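Local coordinates for TRAP-type C4-dicarboxylate:H+ symport system substrate-binding component DctP (PDB 4MX6), which probably captures succinate and related C4-dicarboxylates in the periplasm and delivers them to a TRAP-type proton-coupled transport system, at residues Y153-L167 and Q233-M247. Sequence-based numbering, arbitrary orientation.
Sequences YLHNGMKQFTANTPL and QSHITESNHGVLDYM
Two segments that run antiparallel and, as in other TRAP solute-binding proteins, probably link the lobes pair twice: 153-158 with 243-247, and 160-163 with 235-237. Leu154 and Tyr246 exchange backbone bonds, and a classic bulge sets Asn156 and Gly157 both opposite Leu244. With its CG anti to the backbone N (chi1 -169°), Asn156 sends ND2 to Tyr246 OH at 2.9 Å, the hydroxyl lying in the plane of the amide. That hydroxyl also binds succinate, while Asn156 OD1 is held by Thr220. Asp245 OD1 takes the Asn156 N-H from above the carboxylate plane, at 3.0 Å, while Gln131 holds OD2.

Between the two pairings Lys159 N donates to Gly242 O and His241 N to Lys159 O, and Glu238 is the centre of an inverse gamma turn. Gln160 bends at chi2 and engages Asn240 with both ends of its amide. Its NE2 donates to Asn240 OD1 at 2.9 Å, nearly straight at 171°, and OE1 accepts from Asn240 N at 3.0 Å, the two side-chain amides standing almost perpendicular. A leucine here would probably leave Asn240 OD1 and N without these mates and the Asn240 side chain freer to turn. Next to it, the Phe161 and His241 rings form an offset stack, planes 9° apart and centroids 3.8 Å apart. Ser239 OG, hydrogen-bonded to His241 ND1, fixes the turn of the imidazole, and Glu218 holds NE2. Glu218 also pairs with Lys159, whose NZ reaches Val243 O through a water. Farther on, Thr162 OG1 meets Gln233 OE1 on a lone pair at 2.7 Å, and Pro166 CD lies over the centre of the His235 ring. Side-chain amides and hydroxyls thus add to the backbone bonds, and Asn156 is consistent with a second-shell role, positioning the Tyr246 hydroxyl for succinate.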
# COMPACT_ATOMS: atom_id res chain seq x y z
N TYR A 153 -0.71 -0.01 11.24
CA TYR A 153 -1.22 0.07 9.87
C TYR A 153 -1.36 1.55 9.50
O TYR A 153 -1.83 2.36 10.30
CB TYR A 153 -2.58 -0.59 9.76
CG TYR A 153 -2.57 -2.09 9.89
CD1 TYR A 153 -2.12 -2.89 8.85
CD2 TYR A 153 -3.04 -2.72 11.04
CE1 TYR A 153 -2.14 -4.27 8.94
CE2 TYR A 153 -3.04 -4.11 11.14
CZ TYR A 153 -2.59 -4.87 10.09
OH TYR A 153 -2.60 -6.25 10.14
N LEU A 154 -1.00 1.89 8.27
CA LEU A 154 -1.16 3.23 7.74
C LEU A 154 -1.96 3.12 6.44
O LEU A 154 -1.61 2.32 5.57
CB LEU A 154 0.21 3.88 7.50
CG LEU A 154 0.20 5.22 6.78
CD1 LEU A 154 -0.48 6.30 7.61
CD2 LEU A 154 1.62 5.64 6.44
N HIS A 155 -3.00 3.92 6.32
CA HIS A 155 -3.83 3.87 5.12
C HIS A 155 -3.25 4.61 3.92
O HIS A 155 -2.57 5.62 4.07
CB HIS A 155 -5.21 4.47 5.41
CG HIS A 155 -5.96 3.72 6.45
ND1 HIS A 155 -6.73 4.29 7.44
CD2 HIS A 155 -6.04 2.38 6.64
CE1 HIS A 155 -7.24 3.32 8.19
NE2 HIS A 155 -6.83 2.16 7.73
N ASN A 156 -3.60 4.12 2.73
CA ASN A 156 -3.54 4.94 1.53
C ASN A 156 -4.95 5.07 0.96
O ASN A 156 -5.58 6.12 1.12
CB ASN A 156 -2.51 4.45 0.52
CG ASN A 156 -2.29 5.46 -0.59
OD1 ASN A 156 -3.25 6.10 -1.05
ND2 ASN A 156 -1.05 5.63 -1.00
N GLY A 157 -5.49 4.00 0.37
CA GLY A 157 -6.82 4.08 -0.19
C GLY A 157 -7.17 2.85 -1.00
O GLY A 157 -6.39 1.92 -1.09
N MET A 158 -8.34 2.89 -1.62
CA MET A 158 -8.73 1.83 -2.54
C MET A 158 -8.04 2.06 -3.88
O MET A 158 -7.79 3.18 -4.28
CB MET A 158 -10.24 1.80 -2.72
CG MET A 158 -11.04 1.70 -1.42
SD MET A 158 -10.66 0.30 -0.36
CE MET A 158 -11.35 -1.04 -1.33
N LYS A 159 -7.74 0.97 -4.58
CA LYS A 159 -7.12 1.04 -5.90
C LYS A 159 -8.14 1.21 -7.02
O LYS A 159 -9.23 0.64 -6.97
CB LYS A 159 -6.30 -0.24 -6.14
CG LYS A 159 -5.15 -0.44 -5.16
CD LYS A 159 -4.32 -1.69 -5.43
CE LYS A 159 -5.15 -2.95 -5.24
NZ LYS A 159 -4.33 -4.18 -5.33
N GLN A 160 -7.72 1.97 -8.03
CA GLN A 160 -8.43 2.16 -9.28
C GLN A 160 -7.56 1.60 -10.40
O GLN A 160 -6.33 1.65 -10.32
CB GLN A 160 -8.65 3.65 -9.55
CG GLN A 160 -9.06 4.49 -8.35
CD GLN A 160 -10.24 3.94 -7.58
OE1 GLN A 160 -11.08 3.23 -8.12
NE2 GLN A 160 -10.33 4.29 -6.31
N PHE A 161 -8.18 1.09 -11.47
CA PHE A 161 -7.43 0.71 -12.66
C PHE A 161 -7.14 1.94 -13.54
O PHE A 161 -7.99 2.82 -13.68
CB PHE A 161 -8.23 -0.25 -13.54
CG PHE A 161 -8.55 -1.58 -12.93
CD1 PHE A 161 -7.55 -2.46 -12.51
CD2 PHE A 161 -9.86 -2.00 -12.84
CE1 PHE A 161 -7.87 -3.71 -11.98
CE2 PHE A 161 -10.18 -3.24 -12.34
CZ PHE A 161 -9.19 -4.09 -11.90
N THR A 162 -5.97 1.96 -14.16
CA THR A 162 -5.75 2.85 -15.30
C THR A 162 -5.29 2.02 -16.49
O THR A 162 -4.68 0.96 -16.33
CB THR A 162 -4.71 3.96 -15.00
OG1 THR A 162 -3.40 3.41 -14.88
CG2 THR A 162 -5.05 4.69 -13.72
N ALA A 163 -5.59 2.54 -17.68
CA ALA A 163 -5.12 1.96 -18.93
C ALA A 163 -5.37 2.99 -20.02
O ALA A 163 -5.68 4.16 -19.72
CB ALA A 163 -5.86 0.65 -19.23
N ASN A 164 -5.24 2.59 -21.28
CA ASN A 164 -5.53 3.48 -22.40
C ASN A 164 -6.85 3.12 -23.07
O ASN A 164 -7.10 3.44 -24.22
CB ASN A 164 -4.35 3.51 -23.35
CG ASN A 164 -3.11 4.03 -22.67
OD1 ASN A 164 -3.14 5.10 -22.06
ND2 ASN A 164 -2.03 3.28 -22.74
N THR A 165 -7.73 2.50 -22.28
CA THR A 165 -9.07 2.12 -22.70
C THR A 165 -9.92 1.99 -21.43
O THR A 165 -9.39 1.72 -20.36
CB THR A 165 -9.02 0.79 -23.47
OG1 THR A 165 -10.25 0.59 -24.18
CG2 THR A 165 -8.76 -0.38 -22.54
N PRO A 166 -11.24 2.21 -21.54
CA PRO A 166 -12.11 1.97 -20.38
C PRO A 166 -12.09 0.51 -19.96
O PRO A 166 -12.02 -0.38 -20.81
CB PRO A 166 -13.50 2.34 -20.89
CG PRO A 166 -13.28 3.21 -22.05
CD PRO A 166 -11.99 2.78 -22.68
N LEU A 167 -12.19 0.27 -18.67
CA LEU A 167 -12.22 -1.10 -18.15
C LEU A 167 -13.58 -1.40 -17.50
O LEU A 167 -13.70 -1.80 -16.33
CB LEU A 167 -11.03 -1.35 -17.22
CG LEU A 167 -9.68 -1.24 -17.96
CD1 LEU A 167 -8.54 -1.11 -16.98
CD2 LEU A 167 -9.46 -2.42 -18.89
N GLN A 233 -1.90 7.89 -19.20
CA GLN A 233 -2.98 6.90 -19.27
C GLN A 233 -4.24 7.62 -19.70
O GLN A 233 -4.64 8.58 -19.04
CB GLN A 233 -3.20 6.24 -17.90
CG GLN A 233 -2.01 5.45 -17.41
CD GLN A 233 -1.99 4.05 -17.99
OE1 GLN A 233 -2.46 3.12 -17.35
NE2 GLN A 233 -1.45 3.89 -19.18
N SER A 234 -4.90 7.17 -20.76
CA SER A 234 -6.06 7.90 -21.25
C SER A 234 -7.34 7.69 -20.43
O SER A 234 -8.25 8.53 -20.51
CB SER A 234 -6.34 7.57 -22.73
OG SER A 234 -6.70 6.21 -22.89
N HIS A 235 -7.42 6.60 -19.65
CA HIS A 235 -8.65 6.25 -18.95
C HIS A 235 -8.39 5.71 -17.56
O HIS A 235 -7.54 4.84 -17.38
CB HIS A 235 -9.41 5.19 -19.73
CG HIS A 235 -10.03 5.71 -20.98
ND1 HIS A 235 -9.36 5.81 -22.18
CD2 HIS A 235 -11.27 6.20 -21.19
CE1 HIS A 235 -10.17 6.33 -23.08
NE2 HIS A 235 -11.33 6.58 -22.51
N ILE A 236 -9.14 6.22 -16.59
CA ILE A 236 -9.06 5.74 -15.21
C ILE A 236 -10.43 5.19 -14.85
O ILE A 236 -11.42 5.90 -14.95
CB ILE A 236 -8.70 6.87 -14.22
CG1 ILE A 236 -7.40 7.54 -14.65
CG2 ILE A 236 -8.62 6.34 -12.78
CD1 ILE A 236 -7.05 8.77 -13.84
N THR A 237 -10.47 3.92 -14.46
CA THR A 237 -11.72 3.27 -14.12
C THR A 237 -11.82 3.19 -12.60
O THR A 237 -10.94 2.63 -11.93
CB THR A 237 -11.78 1.89 -14.78
OG1 THR A 237 -11.73 2.03 -16.21
CG2 THR A 237 -13.07 1.18 -14.43
N GLU A 238 -12.86 3.81 -12.06
CA GLU A 238 -13.07 3.88 -10.61
C GLU A 238 -13.69 2.58 -10.12
O GLU A 238 -14.89 2.47 -9.88
CB GLU A 238 -13.93 5.09 -10.25
CG GLU A 238 -14.01 5.38 -8.76
CD GLU A 238 -14.54 6.78 -8.45
OE1 GLU A 238 -14.96 7.48 -9.39
OE2 GLU A 238 -14.54 7.19 -7.28
N SER A 239 -12.82 1.59 -9.96
CA SER A 239 -13.17 0.23 -9.66
C SER A 239 -13.15 -0.09 -8.16
O SER A 239 -13.83 -1.01 -7.72
CB SER A 239 -12.19 -0.67 -10.39
OG SER A 239 -10.87 -0.20 -10.20
N ASN A 240 -12.35 0.65 -7.37
CA ASN A 240 -12.22 0.37 -5.94
C ASN A 240 -12.03 -1.12 -5.68
O ASN A 240 -12.64 -1.68 -4.76
CB ASN A 240 -13.44 0.90 -5.17
CG ASN A 240 -13.54 2.41 -5.23
OD1 ASN A 240 -12.59 3.12 -4.89
ND2 ASN A 240 -14.70 2.91 -5.63
N HIS A 241 -11.17 -1.77 -6.46
CA HIS A 241 -11.17 -3.23 -6.53
C HIS A 241 -10.23 -3.92 -5.54
O HIS A 241 -10.20 -5.15 -5.47
CB HIS A 241 -10.84 -3.69 -7.94
CG HIS A 241 -9.49 -3.24 -8.37
ND1 HIS A 241 -9.26 -2.01 -8.96
CD2 HIS A 241 -8.27 -3.83 -8.23
CE1 HIS A 241 -7.97 -1.87 -9.16
NE2 HIS A 241 -7.34 -2.96 -8.72
N GLY A 242 -9.45 -3.15 -4.78
CA GLY A 242 -8.59 -3.70 -3.74
C GLY A 242 -8.09 -2.57 -2.88
O GLY A 242 -8.30 -1.40 -3.22
N VAL A 243 -7.44 -2.88 -1.77
CA VAL A 243 -6.87 -1.86 -0.90
C VAL A 243 -5.37 -1.78 -1.06
O VAL A 243 -4.70 -2.79 -1.21
CB VAL A 243 -7.24 -2.08 0.60
CG1 VAL A 243 -6.69 -3.38 1.18
CG2 VAL A 243 -6.77 -0.91 1.46
N LEU A 244 -4.86 -0.54 -1.06
CA LEU A 244 -3.43 -0.27 -0.90
C LEU A 244 -3.26 0.39 0.46
O LEU A 244 -3.61 1.54 0.65
CB LEU A 244 -2.89 0.66 -2.00
CG LEU A 244 -1.47 1.26 -1.70
CD1 LEU A 244 -0.41 0.20 -1.64
CD2 LEU A 244 -1.07 2.33 -2.71
N ASP A 245 -2.75 -0.39 1.41
CA ASP A 245 -2.42 0.08 2.75
C ASP A 245 -1.01 -0.39 3.09
O ASP A 245 -0.41 -1.18 2.36
CB ASP A 245 -3.41 -0.46 3.80
CG ASP A 245 -4.50 0.53 4.19
OD1 ASP A 245 -4.81 1.44 3.42
OD2 ASP A 245 -5.01 0.36 5.32
N TYR A 246 -0.49 0.12 4.20
CA TYR A 246 0.88 -0.16 4.62
C TYR A 246 0.94 -0.79 6.00
O TYR A 246 0.09 -0.54 6.84
CB TYR A 246 1.66 1.15 4.68
CG TYR A 246 1.53 2.02 3.46
CD1 TYR A 246 1.99 1.58 2.23
CD2 TYR A 246 0.95 3.27 3.54
CE1 TYR A 246 1.91 2.39 1.10
CE2 TYR A 246 0.88 4.10 2.43
CZ TYR A 246 1.36 3.66 1.22
OH TYR A 246 1.33 4.51 0.13
N MET A 247 2.02 -1.53 6.25
CA MET A 247 2.43 -1.83 7.63
C MET A 247 3.70 -1.06 7.93
O MET A 247 4.69 -1.20 7.21
CB MET A 247 2.64 -3.32 7.87
CG MET A 247 2.77 -3.64 9.35
SD MET A 247 3.06 -5.38 9.74
CE MET A 247 1.52 -6.09 9.17
O HOH W 1 -2.91 -4.03 -2.94
O HOH W 2 -9.28 2.43 -17.53